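Local coordinates for protein siderophore enterobactin esterase (Emericella nidulans, PDB 6GUO) that hydrolyses the bacterial xenosiderophore enterobactin to dihydroxybenzoylserine, so that the iron it carries is released inside the fungal cell, at residues A[63-74]-A[292-301]; A[200-209]-A[261-271]. All blocks are in the same frame, centred on the assembly; numbering follows the deposited sequence. Where two conformers were deposited one is given.

Contact 1. Residues A[63-74]-A[292-301]; sequences LFLTATETLRRR and LSGGIMFLSN
On one side of the central sheet of this alpha/beta-hydrolase fold, Ile-296 and Met-297 of the C-terminal helix 288-301 pack against Thr-70, Leu-71 and Arg-74 of helix 60-77, the helix that follows strand 52-58. The short axes approach to 9.6 Å and cross at -44°. Near the start of both segments, the CD2 branch of Leu-292 sits among the CB atoms of Leu-63, Thr-66 and Ala-67. The middle is tighter: Ile-296 CG2 presses on Leu-71 CD2 at 3.4 Å, shorter than ordinary van der Waals contact. Thr-70 sets its CG2 against Ile-296 CG2 and Met-297 CE, while its hydroxyl bonds back to Thr-66 O within the helix. Helix 60-77 also meets the second subunit: Thr-66 OG1 of each subunit is hydrogen-bonded to Glu-69 OE1 of the other. At the far end Arg-74, with CG anti to the backbone N (chi1 180°), reaches across to Met-297, Ser-300 and Asn-301. Ser-300 CB lies 3.4 Å from Arg-74 CZ, over the centre of the guanidinium face, and Glu-81 provides a salt bridge to NH1. In the guanidinium plane, NH1 and NH2 of Arg-74 both grip Asn-301 OD1, at 2.8 and 2.9 Å.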
# COMPACT_ATOMS: atom_id res chain seq x y z
N LEU A 63 4.46 -0.95 8.20
CA LEU A 63 4.60 -0.01 7.06
C LEU A 63 5.72 -0.32 6.06
O LEU A 63 5.68 0.19 4.94
CB LEU A 63 4.84 1.39 7.61
CG LEU A 63 3.83 1.92 8.63
CD1 LEU A 63 4.28 3.29 9.09
CD2 LEU A 63 2.44 1.97 8.04
N PHE A 64 6.70 -1.11 6.48
CA PHE A 64 7.91 -1.38 5.70
C PHE A 64 7.64 -1.86 4.28
O PHE A 64 8.15 -1.30 3.32
CB PHE A 64 8.76 -2.42 6.43
CG PHE A 64 9.98 -2.86 5.68
CD1 PHE A 64 11.02 -1.98 5.44
CD2 PHE A 64 10.10 -4.18 5.24
CE1 PHE A 64 12.16 -2.39 4.77
CE2 PHE A 64 11.24 -4.59 4.57
CZ PHE A 64 12.27 -3.70 4.33
N LEU A 65 6.81 -2.89 4.17
CA LEU A 65 6.56 -3.54 2.89
C LEU A 65 5.80 -2.64 1.92
O LEU A 65 6.11 -2.62 0.73
CB LEU A 65 5.83 -4.88 3.09
CG LEU A 65 6.53 -5.94 3.95
CD1 LEU A 65 5.62 -7.14 4.15
CD2 LEU A 65 7.86 -6.37 3.34
N THR A 66 4.85 -1.86 2.44
CA THR A 66 4.05 -0.93 1.63
C THR A 66 4.94 0.18 1.10
O THR A 66 4.87 0.52 -0.07
CB THR A 66 2.88 -0.32 2.44
OG1 THR A 66 2.02 -1.37 2.90
CG2 THR A 66 2.06 0.67 1.60
N ALA A 67 5.77 0.75 1.97
CA ALA A 67 6.70 1.80 1.54
C ALA A 67 7.67 1.26 0.48
O ALA A 67 7.89 1.90 -0.55
CB ALA A 67 7.47 2.35 2.73
N THR A 68 8.21 0.07 0.74
CA THR A 68 9.15 -0.57 -0.18
C THR A 68 8.54 -0.74 -1.58
O THR A 68 9.13 -0.33 -2.58
CB THR A 68 9.61 -1.92 0.38
OG1 THR A 68 10.34 -1.69 1.60
CG2 THR A 68 10.48 -2.69 -0.62
N GLU A 69 7.35 -1.31 -1.64
CA GLU A 69 6.74 -1.61 -2.93
C GLU A 69 6.27 -0.36 -3.67
O GLU A 69 6.40 -0.29 -4.89
CB GLU A 69 5.60 -2.59 -2.78
CG GLU A 69 5.26 -3.27 -4.09
CD GLU A 69 4.42 -4.50 -3.86
OE1 GLU A 69 3.26 -4.32 -3.47
OE2 GLU A 69 4.93 -5.63 -4.04
N THR A 70 5.72 0.62 -2.94
CA THR A 70 5.34 1.89 -3.55
C THR A 70 6.53 2.53 -4.26
O THR A 70 6.41 2.99 -5.40
CB THR A 70 4.76 2.87 -2.52
OG1 THR A 70 3.71 2.25 -1.78
CG2 THR A 70 4.23 4.11 -3.21
N LEU A 71 7.68 2.55 -3.59
CA LEU A 71 8.90 3.09 -4.18
C LEU A 71 9.37 2.29 -5.39
O LEU A 71 9.77 2.86 -6.40
CB LEU A 71 10.03 3.19 -3.14
CG LEU A 71 9.87 4.34 -2.15
CD1 LEU A 71 10.72 4.09 -0.92
CD2 LEU A 71 10.24 5.67 -2.81
N ARG A 72 9.29 0.96 -5.30
CA ARG A 72 9.75 0.11 -6.40
C ARG A 72 8.89 0.23 -7.65
O ARG A 72 9.42 0.18 -8.76
CB ARG A 72 9.89 -1.34 -5.94
CG ARG A 72 11.10 -1.51 -5.04
CD ARG A 72 11.17 -2.85 -4.34
NE ARG A 72 12.35 -2.87 -3.49
CZ ARG A 72 12.82 -3.94 -2.84
NH1 ARG A 72 12.22 -5.12 -2.93
NH2 ARG A 72 13.92 -3.81 -2.09
N ARG A 73 7.58 0.43 -7.48
CA ARG A 73 6.71 0.73 -8.63
C ARG A 73 7.12 2.05 -9.29
O ARG A 73 7.28 2.11 -10.51
CB ARG A 73 5.24 0.78 -8.23
CG ARG A 73 4.64 -0.58 -7.93
CD ARG A 73 3.13 -0.53 -7.92
NE ARG A 73 2.60 0.36 -6.89
CZ ARG A 73 2.28 0.00 -5.64
NH1 ARG A 73 2.42 -1.24 -5.20
NH2 ARG A 73 1.79 0.92 -4.82
N ARG A 74 7.30 3.09 -8.47
CA ARG A 74 7.68 4.40 -9.01
C ARG A 74 9.06 4.40 -9.66
O ARG A 74 9.25 5.00 -10.72
CB ARG A 74 7.59 5.49 -7.95
CG ARG A 74 7.99 6.85 -8.49
CD ARG A 74 7.18 7.98 -7.91
NE ARG A 74 7.72 9.26 -8.35
CZ ARG A 74 7.12 10.44 -8.21
NH1 ARG A 74 7.73 11.54 -8.64
NH2 ARG A 74 5.91 10.54 -7.65
N LEU A 292 0.31 6.52 3.28
CA LEU A 292 1.72 6.15 3.11
C LEU A 292 2.12 6.26 1.64
O LEU A 292 3.13 6.89 1.33
CB LEU A 292 2.00 4.76 3.66
CG LEU A 292 3.43 4.22 3.53
CD1 LEU A 292 4.50 5.20 4.01
CD2 LEU A 292 3.53 2.92 4.30
N SER A 293 1.32 5.66 0.76
CA SER A 293 1.56 5.77 -0.68
C SER A 293 1.64 7.23 -1.10
O SER A 293 2.56 7.63 -1.81
CB SER A 293 0.46 5.06 -1.48
OG SER A 293 0.48 3.66 -1.25
N GLY A 294 0.66 8.03 -0.66
CA GLY A 294 0.62 9.46 -0.95
C GLY A 294 1.81 10.24 -0.43
O GLY A 294 2.33 11.13 -1.11
N GLY A 295 2.25 9.90 0.78
CA GLY A 295 3.46 10.50 1.37
C GLY A 295 4.72 10.18 0.58
O GLY A 295 5.57 11.05 0.38
N ILE A 296 4.83 8.93 0.12
CA ILE A 296 5.95 8.50 -0.73
C ILE A 296 5.96 9.29 -2.04
O ILE A 296 7.01 9.79 -2.45
CB ILE A 296 5.92 6.97 -1.02
CG1 ILE A 296 6.07 6.13 0.27
CG2 ILE A 296 7.01 6.56 -2.00
CD1 ILE A 296 7.40 6.22 0.98
N MET A 297 4.80 9.42 -2.68
CA MET A 297 4.69 10.20 -3.92
C MET A 297 5.01 11.67 -3.70
O MET A 297 5.73 12.28 -4.50
CB MET A 297 3.28 10.08 -4.54
CG MET A 297 2.88 8.69 -5.00
SD MET A 297 4.00 7.91 -6.19
CE MET A 297 5.14 7.05 -5.12
N PHE A 298 4.49 12.23 -2.61
CA PHE A 298 4.78 13.61 -2.20
C PHE A 298 6.29 13.81 -2.04
O PHE A 298 6.84 14.77 -2.58
CB PHE A 298 4.04 13.92 -0.89
CG PHE A 298 4.36 15.27 -0.29
CD1 PHE A 298 3.67 16.41 -0.68
CD2 PHE A 298 5.33 15.38 0.69
CE1 PHE A 298 3.95 17.64 -0.11
CE2 PHE A 298 5.62 16.61 1.27
CZ PHE A 298 4.93 17.74 0.87
N LEU A 299 6.94 12.88 -1.34
CA LEU A 299 8.39 12.92 -1.15
C LEU A 299 9.16 12.87 -2.48
O LEU A 299 10.03 13.71 -2.71
CB LEU A 299 8.83 11.76 -0.24
CG LEU A 299 10.31 11.57 0.08
CD1 LEU A 299 10.91 12.81 0.72
CD2 LEU A 299 10.46 10.36 0.99
N SER A 300 8.80 11.93 -3.34
CA SER A 300 9.45 11.79 -4.65
C SER A 300 9.23 13.00 -5.57
O SER A 300 10.10 13.34 -6.36
CB SER A 300 9.01 10.50 -5.34
OG SER A 300 9.39 9.37 -4.57
N ASN A 301 8.07 13.66 -5.43
CA ASN A 301 7.77 14.87 -6.22
C ASN A 301 8.58 16.11 -5.83
O ASN A 301 8.65 17.06 -6.61
CB ASN A 301 6.27 15.20 -6.15
CG ASN A 301 5.40 14.16 -6.85
OD1 ASN A 301 5.87 13.41 -7.71
ND2 ASN A 301 4.13 14.11 -6.47

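Contact 2. Residues A[200-209]-A[261-271]; sequences LTEARRFISG and LYSELLASGRL
Two nearly parallel helices lie side by side here, Arg-204, Phe-206 and Ile-207 of helix 199-208 meeting Glu-264 and Leu-265 of helix 254-268 and Arg-270 just beyond it. They belong to the alpha/beta-hydrolase fold near its edge strand 273-279, and their short axes run 10.5 Å apart at an angle of 11°. The apolar middle is loosely spaced: Leu-261 CD1 faces Leu-200 and Ala-203, and Ile-207 CG1 lies 4.0 Å from Leu-265 CD2. Phe-176 of helix 166-177 packs against this layer, touching Ala-203, Phe-206 and Leu-265. Toward the surface, Arg-204 and Glu-264 form a salt bridge with guanidinium and carboxylate almost coplanar (16°). Arg-204 NH2 meets the syn side of Glu-264 OE2 at 3.1 Å, whereas the bond from Arg-204 NE to Glu-264 OE1 is weak.

Past the helix end, Gly-269 takes a positive phi and Ser-268 OG accepts from Arg-270 N in an ST turn, which brings Arg-270 round to the C-terminal end of the other helix. Bends at chi2 and chi3 (62°) fold its chain back over Phe-206. Guanidinium and ring stack with planes 24° apart, and the cation-pi distance from Arg-270 CZ to the Phe-206 ring centroid is 4.2 Å. Arg-270 NH1 also donates to Phe-206 O at 2.7 Å, with that oxygen in the guanidinium plane.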
# COMPACT_ATOMS: atom_id res chain seq x y z
N LEU A 200 0.03 20.79 20.64
CA LEU A 200 -0.24 22.17 20.22
C LEU A 200 0.57 23.21 21.00
O LEU A 200 0.89 24.27 20.47
CB LEU A 200 -1.74 22.48 20.29
CG LEU A 200 -2.65 21.59 19.44
CD1 LEU A 200 -4.08 22.11 19.48
CD2 LEU A 200 -2.17 21.47 18.00
N THR A 201 0.91 22.90 22.25
CA THR A 201 1.87 23.70 23.02
C THR A 201 3.22 23.74 22.30
O THR A 201 3.80 24.81 22.13
CB THR A 201 2.06 23.16 24.45
OG1 THR A 201 0.78 22.97 25.07
CG2 THR A 201 2.89 24.12 25.31
N GLU A 202 3.69 22.57 21.85
CA GLU A 202 4.94 22.48 21.10
C GLU A 202 4.83 23.15 19.72
O GLU A 202 5.77 23.82 19.29
CB GLU A 202 5.39 21.03 20.96
CG GLU A 202 5.73 20.38 22.29
CD GLU A 202 6.34 19.00 22.15
OE1 GLU A 202 6.14 18.34 21.11
OE2 GLU A 202 7.02 18.56 23.11
N ALA A 203 3.69 22.99 19.05
CA ALA A 203 3.42 23.67 17.78
C ALA A 203 3.54 25.19 17.89
O ALA A 203 4.18 25.83 17.05
CB ALA A 203 2.04 23.30 17.26
N ARG A 204 2.94 25.75 18.93
CA ARG A 204 2.95 27.21 19.14
C ARG A 204 4.31 27.75 19.55
O ARG A 204 4.67 28.87 19.17
CB ARG A 204 1.85 27.62 20.13
CG ARG A 204 0.47 27.59 19.49
CD ARG A 204 -0.65 27.26 20.46
NE ARG A 204 -1.86 26.85 19.74
CZ ARG A 204 -2.92 26.26 20.28
NH1 ARG A 204 -2.98 25.98 21.58
NH2 ARG A 204 -3.96 25.94 19.50
N ARG A 205 5.07 26.97 20.32
CA ARG A 205 6.47 27.30 20.62
C ARG A 205 7.32 27.28 19.34
O ARG A 205 8.15 28.16 19.13
CB ARG A 205 7.05 26.34 21.67
CG ARG A 205 8.52 26.57 22.02
CD ARG A 205 8.92 25.79 23.27
NE ARG A 205 10.36 25.83 23.52
CZ ARG A 205 11.27 25.00 22.98
NH1 ARG A 205 10.93 24.03 22.13
NH2 ARG A 205 12.56 25.16 23.30
N PHE A 206 7.08 26.28 18.49
CA PHE A 206 7.73 26.21 17.18
C PHE A 206 7.34 27.41 16.30
O PHE A 206 8.21 28.01 15.68
CB PHE A 206 7.39 24.89 16.46
CG PHE A 206 7.84 24.85 15.03
CD1 PHE A 206 9.15 24.51 14.71
CD2 PHE A 206 6.95 25.15 14.00
CE1 PHE A 206 9.57 24.47 13.39
CE2 PHE A 206 7.37 25.11 12.68
CZ PHE A 206 8.67 24.77 12.37
N ILE A 207 6.05 27.73 16.26
CA ILE A 207 5.57 28.90 15.51
C ILE A 207 6.23 30.20 15.99
O ILE A 207 6.60 31.04 15.17
CB ILE A 207 4.02 28.99 15.54
CG1 ILE A 207 3.41 27.91 14.64
CG2 ILE A 207 3.52 30.37 15.09
CD1 ILE A 207 1.97 27.57 14.94
N SER A 208 6.40 30.34 17.30
CA SER A 208 7.05 31.52 17.89
C SER A 208 8.55 31.57 17.61
O SER A 208 9.03 32.52 16.99
CB SER A 208 6.81 31.57 19.41
OG SER A 208 5.43 31.72 19.68
N GLY A 209 9.28 30.56 18.08
CA GLY A 209 10.74 30.50 17.94
C GLY A 209 11.18 30.09 16.54
O GLY A 209 11.91 30.82 15.87
N LEU A 261 -4.52 22.68 12.67
CA LEU A 261 -3.05 22.69 12.75
C LEU A 261 -2.44 23.14 11.43
O LEU A 261 -1.51 23.96 11.42
CB LEU A 261 -2.50 21.32 13.14
CG LEU A 261 -0.97 21.22 13.27
CD1 LEU A 261 -0.44 22.20 14.30
CD2 LEU A 261 -0.56 19.80 13.63
N TYR A 262 -2.95 22.59 10.33
CA TYR A 262 -2.56 23.04 8.99
C TYR A 262 -2.71 24.56 8.85
O TYR A 262 -1.76 25.24 8.43
CB TYR A 262 -3.39 22.33 7.91
CG TYR A 262 -3.22 22.92 6.53
CD1 TYR A 262 -2.14 22.58 5.73
CD2 TYR A 262 -4.15 23.84 6.02
CE1 TYR A 262 -1.98 23.12 4.46
CE2 TYR A 262 -3.99 24.39 4.76
CZ TYR A 262 -2.91 24.03 3.98
OH TYR A 262 -2.74 24.57 2.73
N SER A 263 -3.88 25.07 9.21
CA SER A 263 -4.18 26.51 9.10
C SER A 263 -3.22 27.37 9.92
O SER A 263 -2.73 28.39 9.43
CB SER A 263 -5.63 26.79 9.49
OG SER A 263 -6.52 26.20 8.55
N GLU A 264 -2.97 26.96 11.17
CA GLU A 264 -2.02 27.66 12.05
C GLU A 264 -0.61 27.70 11.47
O GLU A 264 0.02 28.76 11.43
CB GLU A 264 -1.95 27.01 13.44
CG GLU A 264 -2.99 27.50 14.44
CD GLU A 264 -2.62 27.17 15.87
OE1 GLU A 264 -1.63 27.74 16.38
OE2 GLU A 264 -3.32 26.35 16.50
N LEU A 265 -0.13 26.53 11.04
CA LEU A 265 1.21 26.42 10.46
C LEU A 265 1.33 27.20 9.15
O LEU A 265 2.34 27.87 8.93
CB LEU A 265 1.60 24.96 10.25
CG LEU A 265 1.81 24.16 11.53
CD1 LEU A 265 1.93 22.68 11.21
CD2 LEU A 265 3.04 24.65 12.30
N LEU A 266 0.30 27.13 8.31
CA LEU A 266 0.27 27.89 7.07
C LEU A 266 0.40 29.40 7.32
O LEU A 266 1.22 30.06 6.68
CB LEU A 266 -1.04 27.62 6.30
CG LEU A 266 -1.18 28.29 4.93
CD1 LEU A 266 -0.11 27.80 3.97
CD2 LEU A 266 -2.57 28.05 4.37
N ALA A 267 -0.40 29.91 8.26
CA ALA A 267 -0.40 31.34 8.60
C ALA A 267 0.91 31.82 9.21
O ALA A 267 1.25 33.00 9.07
CB ALA A 267 -1.55 31.65 9.55
N SER A 268 1.64 30.93 9.88
CA SER A 268 2.95 31.26 10.46
C SER A 268 4.02 31.50 9.39
O SER A 268 4.93 32.31 9.59
CB SER A 268 3.43 30.16 11.42
OG SER A 268 3.97 29.05 10.72
N GLY A 269 3.93 30.77 8.28
CA GLY A 269 4.93 30.83 7.21
C GLY A 269 6.28 30.23 7.57
O GLY A 269 7.27 30.51 6.90
N ARG A 270 6.31 29.40 8.62
CA ARG A 270 7.56 28.83 9.12
C ARG A 270 7.99 27.56 8.38
O ARG A 270 9.11 27.10 8.55
CB ARG A 270 7.46 28.55 10.63
CG ARG A 270 7.72 29.77 11.51
CD ARG A 270 8.59 29.41 12.71
NE ARG A 270 9.91 28.94 12.27
CZ ARG A 270 10.73 28.15 12.97
NH1 ARG A 270 10.41 27.70 14.18
NH2 ARG A 270 11.90 27.80 12.43
N LEU A 271 7.09 26.99 7.56
CA LEU A 271 7.41 25.81 6.76
C LEU A 271 7.69 26.17 5.30
O LEU A 271 7.03 27.04 4.73
CB LEU A 271 6.28 24.78 6.86
CG LEU A 271 5.88 24.39 8.29
CD1 LEU A 271 4.77 23.35 8.25
CD2 LEU A 271 7.05 23.85 9.10

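Each of the two contacts has an arginine bridging its segments: in contact 1 Arg-74 reaches from within a helix to a side-chain amide, while in contact 2 Arg-270, from the loop after a helix, takes a backbone carbonyl and a ring. Their centres lie 27 Å apart, with nearest atoms about 9 Å apart and no touch. Contact 1 is the more buried and lies beside the subunit interface; contact 2 touches no other chain. Contact 1 comes near the probable nucleophile elbow, a GxSxG pattern around Ser-165, through the Leu-63 side chain, without touching it; contact 2 packs on the later part of helix 166-177, which follows the elbow.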